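Hypothetical protein (Clostridium sporogenes ATCC 15579, PDB 4QRK) is of unknown function but, as a right-handed beta-helix protein with LiaF-like and toast_rack-like regions, may act in cell adhesion at the bacterial surface. Local coordinates at residues 10-15 with 49-54; 157-162 with 214-219; 36-41 with 116-121; 144-149 with 201-206. All blocks are in the same frame, centred on the assembly; numbering follows the deposited sequence. Where two conformers were deposited one is given.

Overall arrangement
The chain is a right-handed beta-helix flattened into two facing sheets, and the four contacts sample both. Interactions 1, 2 and 3 lie in one sheet: 10-15 with 49-54 at its outermost, antiparallel end, 36-41 with 116-121 near the middle, and 157-162 with 214-219 towards the other end. Centres of interactions 1 and 2 are 30 Å apart, with interaction 3 between them. Interaction 4, 144-149 with 201-206, belongs to the opposite sheet and meets interaction 2 through Leu162 against Ile204 and Val206. Interactions 1 and 3 alternate along the chain and close before 2 and 4, which also alternate: the last strands, 203-210 and 215-219, return to pair with 147-153 and 157-162, one in each wall.

Interaction 1 of 4, residues 10-15 with 49-54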
loop_
_atom_site.group_PDB
_atom_site.type_symbol
_atom_site.label_atom_id
_atom_site.label_comp_id
_atom_site.label_asym_id
_atom_site.label_seq_id
_atom_site.Cartn_x
_atom_site.Cartn_y
_atom_site.Cartn_z
ATOM N N PRO A 10 15.395 -20.655 2.605
ATOM C CA PRO A 10 15.528 -19.370 1.908
ATOM C C PRO A 10 16.463 -18.430 2.665
ATOM O O PRO A 10 16.698 -18.621 3.863
ATOM C CB PRO A 10 14.102 -18.837 1.893
ATOM C CG PRO A 10 13.444 -19.457 3.095
ATOM C CD PRO A 10 14.084 -20.812 3.264
ATOM N N LYS A 11 16.987 -17.416 1.984
ATOM C CA LYS A 11 17.718 -16.345 2.668
ATOM C C LYS A 11 16.780 -15.520 3.530
ATOM O O LYS A 11 15.641 -15.236 3.135
ATOM C CB LYS A 11 18.386 -15.427 1.645
ATOM C CG LYS A 11 19.460 -16.104 0.773
ATOM C CD LYS A 11 20.767 -16.251 1.555
ATOM C CE LYS A 11 21.809 -17.050 0.799
ATOM N NZ LYS A 11 22.167 -16.392 -0.467
ATOM N N GLU A 12 17.267 -15.121 4.697
ATOM C CA GLU A 12 16.542 -14.207 5.572
ATOM C C GLU A 12 17.416 -13.081 6.019
ATOM O O GLU A 12 18.562 -13.310 6.418
ATOM C CB GLU A 12 15.982 -14.948 6.792
ATOM C CG GLU A 12 15.048 -16.088 6.416
ATOM C CD GLU A 12 14.317 -16.689 7.607
ATOM O OE1 GLU A 12 14.273 -16.064 8.688
ATOM O OE2 GLU A 12 13.789 -17.805 7.454
ATOM N N GLU A 13 16.861 -11.868 5.961
ATOM C CA GLU A 13 17.605 -10.651 6.256
ATOM C C GLU A 13 16.714 -9.662 6.927
ATOM O O GLU A 13 15.520 -9.586 6.599
ATOM C CB GLU A 13 18.040 -9.935 4.976
ATOM C CG GLU A 13 18.804 -10.758 3.998
ATOM C CD GLU A 13 19.088 -9.996 2.715
ATOM O OE1 GLU A 13 18.295 -9.098 2.348
ATOM O OE2 GLU A 13 20.113 -10.311 2.076
ATOM N N ILE A 14 17.314 -8.907 7.826
ATOM C CA ILE A 14 16.681 -7.754 8.434
ATOM C C ILE A 14 17.369 -6.488 7.928
ATOM O O ILE A 14 18.599 -6.453 7.764
ATOM C CB ILE A 14 16.788 -7.790 9.967
ATOM C CG1 ILE A 14 16.244 -9.102 10.527
ATOM C CG2 ILE A 14 16.068 -6.621 10.573
ATOM C CD1 ILE A 14 14.798 -9.336 10.283
ATOM N N LYS A 15 16.576 -5.460 7.684
ATOM C CA LYS A 15 17.111 -4.149 7.287
ATOM C C LYS A 15 16.435 -3.149 8.171
ATOM O O LYS A 15 15.234 -3.227 8.385
ATOM C CB LYS A 15 16.799 -3.888 5.829
ATOM C CG LYS A 15 17.453 -4.950 4.916
ATOM C CD LYS A 15 17.415 -4.557 3.439
ATOM C CE LYS A 15 17.950 -5.661 2.510
ATOM N NZ LYS A 15 19.410 -5.838 2.709
ATOM N N LYS A 49 11.897 -7.399 7.498
ATOM C CA LYS A 49 12.433 -8.745 7.348
ATOM C C LYS A 49 12.079 -9.291 5.954
ATOM O O LYS A 49 10.909 -9.302 5.554
ATOM C CB LYS A 49 11.854 -9.663 8.431
ATOM C CG LYS A 49 12.480 -11.061 8.415
ATOM C CD LYS A 49 11.798 -11.980 9.407
ATOM C CE LYS A 49 12.429 -13.356 9.419
ATOM N NZ LYS A 49 11.715 -14.293 10.325
ATOM N N PHE A 50 13.098 -9.743 5.240
ATOM C CA PHE A 50 12.964 -10.119 3.839
ATOM C C PHE A 50 13.368 -11.562 3.751
ATOM O O PHE A 50 14.425 -11.961 4.287
ATOM C CB PHE A 50 13.879 -9.229 2.980
ATOM C CG PHE A 50 13.594 -7.783 3.155
ATOM C CD1 PHE A 50 12.665 -7.155 2.359
ATOM C CD2 PHE A 50 14.170 -7.077 4.182
ATOM C CE1 PHE A 50 12.367 -5.826 2.520
ATOM C CE2 PHE A 50 13.882 -5.757 4.364
ATOM C CZ PHE A 50 12.948 -5.117 3.517
ATOM N N ILE A 51 12.492 -12.349 3.128
ATOM C CA ILE A 51 12.716 -13.783 2.928
ATOM C C ILE A 51 12.633 -14.093 1.450
ATOM O O ILE A 51 11.663 -13.727 0.779
ATOM C CB ILE A 51 11.719 -14.605 3.679
ATOM C CG1 ILE A 51 11.837 -14.287 5.167
ATOM C CG2 ILE A 51 11.961 -16.103 3.474
ATOM C CD1 ILE A 51 10.660 -14.884 5.971
ATOM N N TYR A 52 13.678 -14.705 0.916
ATOM C CA TYR A 52 13.725 -14.930 -0.533
ATOM C C TYR A 52 14.473 -16.226 -0.842
ATOM O O TYR A 52 15.522 -16.475 -0.277
ATOM C CB TYR A 52 14.308 -13.691 -1.290
ATOM C CG TYR A 52 15.687 -13.242 -0.881
ATOM C CD1 TYR A 52 15.880 -12.372 0.175
ATOM C CD2 TYR A 52 16.805 -13.688 -1.567
ATOM C CE1 TYR A 52 17.173 -11.992 0.561
ATOM C CE2 TYR A 52 18.083 -13.298 -1.206
ATOM C CZ TYR A 52 18.250 -12.450 -0.134
ATOM O OH TYR A 52 19.514 -12.072 0.221
ATOM N N SER A 53 13.909 -17.065 -1.714
ATOM C CA SER A 53 14.495 -18.360 -1.997
ATOM C C SER A 53 15.429 -18.353 -3.200
ATOM O O SER A 53 16.186 -19.291 -3.407
ATOM C CB SER A 53 13.392 -19.373 -2.225
ATOM O OG SER A 53 12.580 -18.953 -3.274
ATOM N N GLU A 54 15.373 -17.297 -3.997
ATOM C CA GLU A 54 16.180 -17.194 -5.198
ATOM C C GLU A 54 17.109 -16.017 -4.983
ATOM O O GLU A 54 16.652 -14.912 -4.683
ATOM C CB GLU A 54 15.294 -16.929 -6.428
ATOM C CG GLU A 54 14.092 -17.822 -6.522
ATOM C CD GLU A 54 14.455 -19.290 -6.406
ATOM O OE1 GLU A 54 15.294 -19.773 -7.184
ATOM O OE2 GLU A 54 13.913 -19.961 -5.507
#
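Tyr52 lays one face of its ring against Lys11 and turns an edge to Glu13, and these three side chains share one side of an antiparallel strand pair. Lys11 CB sits 3.6 Å from the centroid of the Tyr52 ring, a CH-pi contact over the face but offset toward the rim. The lysine suits this edge position: its first methylenes cover the ring while its amine leads off to Asn55. With chi1 at 57°, Tyr52 CG stands between its backbone N and carbonyl carbon, and from there the phenol reaches across to the neighbouring strand. Tyr52 OH donates to Glu13 OE2 at 2.6 Å, meeting that oxygen from above the carboxylate plane, with ring and carboxylate turned 80° against each other.

Phe50, buried on this same side, takes the aliphatic part of Lys15 against its ring, with Lys15 CG 3.7 Å from Phe50 CE2; Trp93 meets it edge-to-face. Between the strands, Lys11 pairs with Tyr52 and Glu13 with Phe50 as hydrogen-bonded pairs, and Phe50 N to Glu13 O, at 2.8 Å, is the shortest of their four backbone bonds. On the other side, the extended Lys49 brings NZ within 3.5 Å of Glu12 OE1 in a salt bridge, and Pro10 CG packs on Ile51 CG2 at 3.7 Å.

Four backbone bonds hold the outermost strand 11-17, and on top of them lie rings covered by lysine methylenes and the bonds to Glu13. Lys58 and the phenol meet Glu13 OE2, while Lys15 NZ forms a salt bridge with OE1 at 3.5 Å; together they probably stabilise the negative charge.

Interaction 2 of 4, residues 157-162 with 214-219; sequences EATVYL and AINIKQ
Asn216 reaches across to Thr159 and Glu157, both on the neighbouring strand 157-162 of the right-handed beta-helix, where parallel strands stack in register; here 215-219, the chain's last strand, is inserted between 157-162 and 179-180. Its single ND2 donates twice, to Glu157 OE2 at 2.9 Å and to Thr159 OG1 at 3.2 Å, and both acceptors lie close to the amide plane, so each N-H has its own partner. Asparagine suits this buried place because a flat amide can serve two acceptors while its OD1 accepts from Asn180 on the next strand. Glu157 is met on the anti side of OE2, 33° out of the carboxylate plane; its CG stands anti to the backbone N (chi1 -161°) and the extended chain carries the carboxylate over to the amide.

Farther along this face, Lys218 runs beside the Tyr161 ring, the two side chains pointing the same way, with Lys218 CD 3.3 Å from Tyr161 CE1. The ring also receives a cation-pi contact from Lys220. The opposite face carries Ala158, Val160 and Leu162 beside Ile215 and Ile217, small or branched apolar residues that fit the interior; Ile208 and Ile170 of the facing sheet pack on them.

What sets all these side chains level is the backbone ladder, with Ala158 through Leu162 paired one for one to Ile215 through Gln219. Strand 134-138 bonds to the other edge of 157-162, continuing the stack. The straightest bond of the ladder is Asn216 N to Ala158 O, 2.8 Å long with 171° at the hydrogen.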
loop_
_atom_site.group_PDB
_atom_site.type_symbol
_atom_site.label_atom_id
_atom_site.label_comp_id
_atom_site.label_asym_id
_atom_site.label_seq_id
_atom_site.Cartn_x
_atom_site.Cartn_y
_atom_site.Cartn_z
ATOM N N GLU A 157 -8.546 -8.719 -6.774
ATOM C CA GLU A 157 -9.449 -8.068 -5.828
ATOM C C GLU A 157 -8.713 -7.005 -5.047
ATOM O O GLU A 157 -7.515 -7.143 -4.774
ATOM C CB GLU A 157 -9.929 -9.143 -4.829
ATOM C CG GLU A 157 -11.188 -8.811 -4.048
ATOM C CD GLU A 157 -11.904 -10.076 -3.503
ATOM O OE1 GLU A 157 -11.255 -11.149 -3.435
ATOM O OE2 GLU A 157 -13.111 -9.998 -3.154
ATOM N N ALA A 158 -9.435 -5.954 -4.670
ATOM C CA ALA A 158 -8.905 -4.926 -3.785
ATOM C C ALA A 158 -9.935 -4.706 -2.662
ATOM O O ALA A 158 -11.142 -4.623 -2.932
ATOM C CB ALA A 158 -8.663 -3.644 -4.568
ATOM N N THR A 159 -9.478 -4.706 -1.414
ATOM C CA THR A 159 -10.338 -4.455 -0.257
ATOM C C THR A 159 -9.737 -3.354 0.561
ATOM O O THR A 159 -8.534 -3.398 0.894
ATOM C CB THR A 159 -10.440 -5.674 0.658
ATOM O OG1 THR A 159 -11.041 -6.734 -0.052
ATOM C CG2 THR A 159 -11.312 -5.375 1.909
ATOM N N VAL A 160 -10.540 -2.338 0.851
ATOM C CA VAL A 160 -10.058 -1.182 1.570
ATOM C C VAL A 160 -10.960 -0.885 2.769
ATOM O O VAL A 160 -12.181 -0.833 2.611
ATOM C CB VAL A 160 -10.011 0.021 0.626
ATOM C CG1 VAL A 160 -9.326 1.183 1.267
ATOM C CG2 VAL A 160 -9.253 -0.366 -0.653
ATOM N N TYR A 161 -10.352 -0.726 3.951
ATOM C CA TYR A 161 -11.053 -0.315 5.162
ATOM C C TYR A 161 -10.811 1.166 5.420
ATOM O O TYR A 161 -9.685 1.611 5.475
ATOM C CB TYR A 161 -10.621 -1.147 6.387
ATOM C CG TYR A 161 -10.854 -2.641 6.187
ATOM C CD1 TYR A 161 -12.070 -3.226 6.488
ATOM C CD2 TYR A 161 -9.835 -3.453 5.672
ATOM C CE1 TYR A 161 -12.272 -4.597 6.271
ATOM C CE2 TYR A 161 -10.027 -4.798 5.441
ATOM C CZ TYR A 161 -11.237 -5.361 5.742
ATOM O OH TYR A 161 -11.370 -6.691 5.502
ATOM N N LEU A 162 -11.893 1.910 5.611
ATOM C CA LEU A 162 -11.853 3.363 5.712
ATOM C C LEU A 162 -12.456 3.822 7.039
ATOM O O LEU A 162 -13.237 3.116 7.662
ATOM C CB LEU A 162 -12.610 3.966 4.517
ATOM C CG LEU A 162 -11.851 3.690 3.223
ATOM C CD1 LEU A 162 -12.729 3.681 2.006
ATOM C CD2 LEU A 162 -10.744 4.664 3.049
ATOM N N ALA A 214 -12.945 -7.611 -8.091
ATOM C CA ALA A 214 -13.901 -6.974 -7.196
ATOM C C ALA A 214 -13.223 -5.843 -6.436
ATOM O O ALA A 214 -12.031 -5.908 -6.127
ATOM C CB ALA A 214 -14.409 -8.011 -6.228
ATOM N N ILE A 215 -13.987 -4.819 -6.130
ATOM C CA ILE A 215 -13.565 -3.785 -5.244
ATOM C C ILE A 215 -14.487 -3.795 -4.042
ATOM O O ILE A 215 -15.709 -3.597 -4.171
ATOM C CB ILE A 215 -13.665 -2.427 -5.932
ATOM C CG1 ILE A 215 -12.699 -2.373 -7.096
ATOM C CG2 ILE A 215 -13.379 -1.298 -4.938
ATOM C CD1 ILE A 215 -12.925 -1.163 -8.010
ATOM N N ASN A 216 -13.900 -4.022 -2.874
ATOM C CA ASN A 216 -14.657 -4.094 -1.633
ATOM C C ASN A 216 -14.303 -2.935 -0.764
ATOM O O ASN A 216 -13.157 -2.800 -0.376
ATOM C CB ASN A 216 -14.303 -5.368 -0.900
ATOM C CG ASN A 216 -14.568 -6.605 -1.737
ATOM O OD1 ASN A 216 -15.673 -6.827 -2.185
ATOM N ND2 ASN A 216 -13.543 -7.374 -1.984
ATOM N N ILE A 217 -15.262 -2.066 -0.491
ATOM C CA ILE A 217 -14.989 -0.958 0.412
ATOM C C ILE A 217 -15.848 -1.043 1.654
ATOM O O ILE A 217 -17.051 -1.299 1.576
ATOM C CB ILE A 217 -15.142 0.442 -0.282
ATOM C CG1 ILE A 217 -16.410 0.554 -1.074
ATOM C CG2 ILE A 217 -14.003 0.675 -1.260
ATOM C CD1 ILE A 217 -16.678 1.977 -1.495
ATOM N N LYS A 218 -15.210 -0.800 2.791
ATOM C CA LYS A 218 -15.785 -1.089 4.104
ATOM C C LYS A 218 -15.414 0.024 5.082
ATOM O O LYS A 218 -14.334 0.585 4.994
ATOM C CB LYS A 218 -15.233 -2.422 4.628
ATOM C CG LYS A 218 -15.710 -3.657 3.879
ATOM C CD LYS A 218 -14.732 -4.827 4.047
ATOM C CE LYS A 218 -15.353 -6.203 3.749
ATOM N NZ LYS A 218 -16.308 -6.200 2.600
ATOM N N GLN A 219 -16.299 0.323 6.027
ATOM C CA GLN A 219 -15.993 1.281 7.084
ATOM C C GLN A 219 -15.630 0.502 8.320
ATOM O O GLN A 219 -16.224 -0.521 8.618
ATOM C CB GLN A 219 -17.183 2.199 7.380
ATOM C CG GLN A 219 -17.597 3.024 6.185
ATOM C CD GLN A 219 -18.545 4.147 6.531
ATOM O OE1 GLN A 219 -19.705 4.145 6.115
ATOM N NE2 GLN A 219 -18.046 5.143 7.252
#

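Interaction 3 of 4, residues 36-41 with 116-121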
loop_
_atom_site.group_PDB
_atom_site.type_symbol
_atom_site.label_atom_id
_atom_site.label_comp_id
_atom_site.label_asym_id
_atom_site.label_seq_id
_atom_site.Cartn_x
_atom_site.Cartn_y
_atom_site.Cartn_z
ATOM N N LEU A 36 3.794 -9.170 0.223
ATOM C CA LEU A 36 4.291 -7.950 0.832
ATOM C C LEU A 36 3.337 -7.548 1.945
ATOM O O LEU A 36 2.159 -7.331 1.683
ATOM C CB LEU A 36 4.328 -6.837 -0.223
ATOM C CG LEU A 36 4.543 -5.407 0.246
ATOM C CD1 LEU A 36 5.808 -5.257 1.026
ATOM C CD2 LEU A 36 4.573 -4.476 -0.979
ATOM N N ASN A 37 3.866 -7.385 3.163
ATOM C CA ASN A 37 3.099 -7.015 4.346
ATOM C C ASN A 37 3.691 -5.793 5.016
ATOM O O ASN A 37 4.887 -5.729 5.287
ATOM C CB ASN A 37 3.095 -8.146 5.349
ATOM C CG ASN A 37 2.491 -9.418 4.810
ATOM O OD1 ASN A 37 1.388 -9.444 4.209
ATOM N ND2 ASN A 37 3.215 -10.493 5.006
ATOM N N ILE A 38 2.862 -4.794 5.222
ATOM C CA ILE A 38 3.303 -3.543 5.826
ATOM C C ILE A 38 2.425 -3.197 6.992
ATOM O O ILE A 38 1.178 -3.322 6.930
ATOM C CB ILE A 38 3.262 -2.373 4.843
ATOM C CG1 ILE A 38 4.097 -2.692 3.586
ATOM C CG2 ILE A 38 3.752 -1.105 5.534
ATOM C CD1 ILE A 38 4.066 -1.538 2.571
ATOM N N SER A 39 3.072 -2.744 8.054
ATOM C CA SER A 39 2.379 -2.269 9.253
ATOM C C SER A 39 3.085 -1.087 9.852
ATOM O O SER A 39 4.160 -0.684 9.397
ATOM C CB SER A 39 2.336 -3.365 10.305
ATOM O OG SER A 39 3.624 -3.564 10.881
ATOM N N GLY A 40 2.505 -0.543 10.922
ATOM C CA GLY A 40 3.253 0.353 11.790
ATOM C C GLY A 40 4.107 -0.437 12.805
ATOM O O GLY A 40 4.637 -1.522 12.506
ATOM N N ASN A 41 4.231 0.134 13.998
ATOM C CA ASN A 41 4.973 -0.457 15.133
ATOM C C ASN A 41 6.499 -0.468 14.994
ATOM O O ASN A 41 7.143 -1.461 15.326
ATOM C CB ASN A 41 4.442 -1.887 15.436
ATOM C CG ASN A 41 4.441 -2.203 16.952
ATOM O OD1 ASN A 41 4.364 -1.301 17.777
ATOM N ND2 ASN A 41 4.533 -3.478 17.299
ATOM N N ALA A 116 -1.658 -4.417 4.033
ATOM C CA ALA A 116 -1.113 -3.297 4.787
ATOM C C ALA A 116 -2.085 -2.710 5.795
ATOM O O ALA A 116 -3.250 -2.419 5.484
ATOM C CB ALA A 116 -0.599 -2.160 3.850
ATOM N N ASP A 117 -1.573 -2.539 7.000
ATOM C CA ASP A 117 -2.257 -1.780 8.014
ATOM C C ASP A 117 -1.603 -0.453 8.077
ATOM O O ASP A 117 -0.498 -0.322 8.608
ATOM C CB ASP A 117 -2.155 -2.428 9.381
ATOM C CG ASP A 117 -2.869 -1.599 10.466
ATOM O OD1 ASP A 117 -3.675 -0.713 10.122
ATOM O OD2 ASP A 117 -2.590 -1.804 11.661
ATOM N N LEU A 118 -2.294 0.566 7.564
ATOM C CA LEU A 118 -1.759 1.921 7.576
ATOM C C LEU A 118 -2.592 2.815 8.486
ATOM O O LEU A 118 -2.471 4.024 8.451
ATOM C CB LEU A 118 -1.751 2.514 6.168
ATOM C CG LEU A 118 -0.991 1.735 5.082
ATOM C CD1 LEU A 118 -1.185 2.328 3.698
ATOM C CD2 LEU A 118 0.516 1.536 5.405
ATOM N N SER A 119 -3.401 2.216 9.337
ATOM C CA SER A 119 -4.274 2.981 10.223
ATOM C C SER A 119 -3.514 3.735 11.285
ATOM O O SER A 119 -4.033 4.660 11.820
ATOM C CB SER A 119 -5.294 2.083 10.901
ATOM O OG SER A 119 -4.651 1.067 11.664
ATOM N N LYS A 120 -2.276 3.368 11.567
ATOM C CA LYS A 120 -1.500 4.061 12.599
ATOM C C LYS A 120 -0.414 4.951 12.047
ATOM O O LYS A 120 0.338 5.539 12.791
ATOM C CB LYS A 120 -0.882 3.040 13.564
ATOM C CG LYS A 120 -1.981 2.281 14.308
ATOM C CD LYS A 120 -1.400 1.412 15.350
ATOM C CE LYS A 120 -2.420 1.015 16.364
ATOM N NZ LYS A 120 -1.777 0.151 17.394
ATOM N N ILE A 121 -0.316 5.007 10.732
ATOM C CA ILE A 121 0.729 5.777 10.056
ATOM C C ILE A 121 0.199 7.189 9.852
ATOM O O ILE A 121 -0.993 7.377 9.602
ATOM C CB ILE A 121 0.988 5.153 8.675
ATOM C CG1 ILE A 121 1.389 3.686 8.820
ATOM C CG2 ILE A 121 2.041 5.890 7.863
ATOM C CD1 ILE A 121 2.559 3.470 9.700
HETATM O O HOH W 1 -0.013 -1.322 12.273
#
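A parallel coil-to-coil pairing of the beta-helix ends here, where Ile38 bridges to Ala116 and the chain after Asp117 turns away from strand 35-42. Ile38 O receives the only direct hydrogen bond across the contact, from Asp117 N at 2.9 Å. On the apolar side, Ile38 CB packs against Ala116 CB at 4.0 Å, and Ile38 CG2 meets Leu118 CD2, the two longer side chains crossing at a slant. The small alanine offers only a methyl to the branched isoleucine on the inner side of the bridge.

Beyond the bridge the strands diverge, and a water takes over the pairing. It accepts from Gly40 N at 3.0 Å and donates to Asp117 OD2, while the other carboxylate oxygen is kept within its own segment: Asp117 OD1 accepts from Ser119 N and Ser119 OG. The first of these bonds closes an Asx turn, and the second uses the syn lone pair of OD1. Aspartate suits the spot because its two oxygens can divide the work, one organising the turn and one reaching the neighbouring strand through water. With chi1 at 179°, CG opposite the backbone N, its carboxylate sits between Ser119 and the water.

A type I turn from Leu118 to Ile121 then brings Ile121 back, with CD1 3.8 Å from Gly40 CA; lacking a side chain, Gly40 offers its backbone directly to this methyl. Leu118 and Ile121 reach strand 103-110 of the opposite sheet, through Ile105 and Thr103. Strand 91-98 flanks 35-42 on one side, its Leu97 touching Ile38 and Ile121, and strand 134-138 follows 113-117 on the other.

Interaction 4 of 4, residues 144-149 with 201-206; sequences KNNVKV and KNSIEV
Strands 147-149 and 203-206 run parallel, their axes 4.8 Å apart at closest approach and inclined by 17°, pairing Val147, Lys148 and Val149 with Ile204, Glu205 and Val206. Backbone bonds run from Val147 N to Ser203 O, Glu205 N to Val147 O and Val149 N to Glu205 O, each 2.9 Å.

Ahead of the strands the side chain of Asn146 extends the ladder. Its OD1 accepts from Ser203 N at 3.0 Å, with the donor in the carbonyl plane, as a backbone carbonyl might. With CG beside its own backbone N (chi1 -64°), the amide leans over to the other segment. A water donates to the same OD1 and to Lys201 O, and accepts from Ser203 OG. Asparagine suits this end of the strand because its amide can imitate the peptide group. The amide of Asn202 lies over the backbone of Lys144 and Asn145, with ND2 3.4 Å from Asn145 CA.

The valines and Ile204 form the inward row, their side chains side by side and pointing the same way. Ile204 CG2 touches both Val147 CB at 4.0 Å and Val149 CG2 at 3.9 Å, while Val149 CG1 meets Val206 CG1. Such beta-branched residues suit extended strands and stack closely from coil to coil. Lys148 and Glu205 share the other face, but the polar end of Glu205 bonds to Tyr197.

Strand 123-130 borders 147-153 and strand 167-174 borders 203-210, so this pair lies within its sheet; Leu123 and Leu126 of the former touch Val147 and Val149 respectively, and Ile170 of the latter touches Val206.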
loop_
_atom_site.group_PDB
_atom_site.type_symbol
_atom_site.label_atom_id
_atom_site.label_comp_id
_atom_site.label_asym_id
_atom_site.label_seq_id
_atom_site.Cartn_x
_atom_site.Cartn_y
_atom_site.Cartn_z
ATOM N N LYS A 144 -4.842 13.279 10.426
ATOM C CA LYS A 144 -4.896 14.670 10.854
ATOM C C LYS A 144 -4.622 15.640 9.718
ATOM O O LYS A 144 -4.324 16.800 9.926
ATOM C CB LYS A 144 -3.921 14.885 12.018
ATOM C CG LYS A 144 -4.361 14.177 13.319
ATOM C CD LYS A 144 -5.847 14.468 13.684
ATOM C CE LYS A 144 -6.249 13.876 15.035
ATOM N NZ LYS A 144 -6.082 12.391 15.085
ATOM N N ASN A 145 -4.760 15.159 8.505
ATOM C CA ASN A 145 -4.632 15.997 7.341
ATOM C C ASN A 145 -5.373 15.272 6.243
ATOM O O ASN A 145 -5.826 14.134 6.440
ATOM C CB ASN A 145 -3.174 16.085 6.993
ATOM C CG ASN A 145 -2.495 14.775 7.205
ATOM O OD1 ASN A 145 -1.781 14.583 8.194
ATOM N ND2 ASN A 145 -2.753 13.824 6.307
ATOM N N ASN A 146 -5.520 15.915 5.098
ATOM C CA ASN A 146 -6.113 15.260 3.956
ATOM C C ASN A 146 -5.214 14.159 3.449
ATOM O O ASN A 146 -3.999 14.257 3.553
ATOM C CB ASN A 146 -6.351 16.267 2.863
ATOM C CG ASN A 146 -7.356 17.304 3.275
ATOM O OD1 ASN A 146 -8.375 16.988 3.907
ATOM N ND2 ASN A 146 -7.069 18.552 2.957
ATOM N N VAL A 147 -5.820 13.119 2.896
ATOM C CA VAL A 147 -5.067 11.963 2.401
ATOM C C VAL A 147 -5.571 11.642 1.005
ATOM O O VAL A 147 -6.771 11.706 0.735
ATOM C CB VAL A 147 -5.265 10.739 3.309
ATOM C CG1 VAL A 147 -4.379 9.531 2.848
ATOM C CG2 VAL A 147 -4.989 11.068 4.720
ATOM N N LYS A 148 -4.644 11.285 0.124
ATOM C CA LYS A 148 -4.932 10.935 -1.252
ATOM C C LYS A 148 -4.542 9.475 -1.434
ATOM O O LYS A 148 -3.428 9.098 -1.127
ATOM C CB LYS A 148 -4.104 11.848 -2.169
ATOM C CG LYS A 148 -4.523 11.864 -3.597
ATOM C CD LYS A 148 -4.938 13.272 -4.032
ATOM C CE LYS A 148 -5.697 13.274 -5.378
ATOM N NZ LYS A 148 -7.106 12.731 -5.292
ATOM N N VAL A 149 -5.473 8.651 -1.900
ATOM C CA VAL A 149 -5.209 7.247 -2.159
ATOM C C VAL A 149 -5.582 6.886 -3.579
ATOM O O VAL A 149 -6.714 7.102 -4.001
ATOM C CB VAL A 149 -5.984 6.341 -1.192
ATOM C CG1 VAL A 149 -5.764 4.865 -1.514
ATOM C CG2 VAL A 149 -5.571 6.630 0.238
ATOM N N LYS A 201 -13.048 18.464 8.744
ATOM C CA LYS A 201 -12.018 19.315 8.141
ATOM C C LYS A 201 -11.139 18.484 7.199
ATOM O O LYS A 201 -10.809 18.913 6.102
ATOM C CB LYS A 201 -11.148 19.965 9.237
ATOM C CG LYS A 201 -10.061 20.908 8.697
ATOM C CD LYS A 201 -9.102 21.416 9.778
ATOM C CE LYS A 201 -8.140 20.325 10.239
ATOM N NZ LYS A 201 -7.165 20.801 11.259
ATOM N N ASN A 202 -10.758 17.294 7.666
ATOM C CA ASN A 202 -9.896 16.367 6.923
ATOM C C ASN A 202 -10.661 15.289 6.163
ATOM O O ASN A 202 -11.717 14.812 6.606
ATOM C CB ASN A 202 -8.961 15.645 7.889
ATOM C CG ASN A 202 -8.120 16.605 8.713
ATOM O OD1 ASN A 202 -7.996 16.455 9.936
ATOM N ND2 ASN A 202 -7.541 17.595 8.047
ATOM N N SER A 203 -10.119 14.883 5.022
ATOM C CA SER A 203 -10.780 13.852 4.236
ATOM C C SER A 203 -9.806 12.916 3.525
ATOM O O SER A 203 -8.653 13.277 3.300
ATOM C CB SER A 203 -11.711 14.518 3.215
ATOM O OG SER A 203 -10.932 15.029 2.161
ATOM N N ILE A 204 -10.284 11.713 3.196
ATOM C CA ILE A 204 -9.567 10.787 2.323
ATOM C C ILE A 204 -10.268 10.730 0.978
ATOM O O ILE A 204 -11.470 10.439 0.898
ATOM C CB ILE A 204 -9.488 9.342 2.887
ATOM C CG1 ILE A 204 -9.243 9.381 4.377
ATOM C CG2 ILE A 204 -8.394 8.568 2.126
ATOM C CD1 ILE A 204 -8.951 8.003 5.067
ATOM N N GLU A 205 -9.524 11.064 -0.075
ATOM C CA GLU A 205 -10.034 10.995 -1.441
ATOM C C GLU A 205 -9.433 9.726 -1.994
ATOM O O GLU A 205 -8.216 9.580 -2.008
ATOM C CB GLU A 205 -9.566 12.189 -2.290
ATOM C CG GLU A 205 -10.103 13.583 -1.815
ATOM C CD GLU A 205 -11.531 13.871 -2.209
ATOM O OE1 GLU A 205 -12.110 13.115 -3.026
ATOM O OE2 GLU A 205 -12.078 14.879 -1.701
ATOM N N VAL A 206 -10.274 8.804 -2.430
ATOM C CA VAL A 206 -9.791 7.498 -2.884
ATOM C C VAL A 206 -10.233 7.247 -4.312
ATOM O O VAL A 206 -11.416 7.342 -4.630
ATOM C CB VAL A 206 -10.318 6.369 -1.954
ATOM C CG1 VAL A 206 -9.715 5.060 -2.334
ATOM C CG2 VAL A 206 -9.983 6.651 -0.503
HETATM O O HOH W 2 -11.000 17.974 3.263
#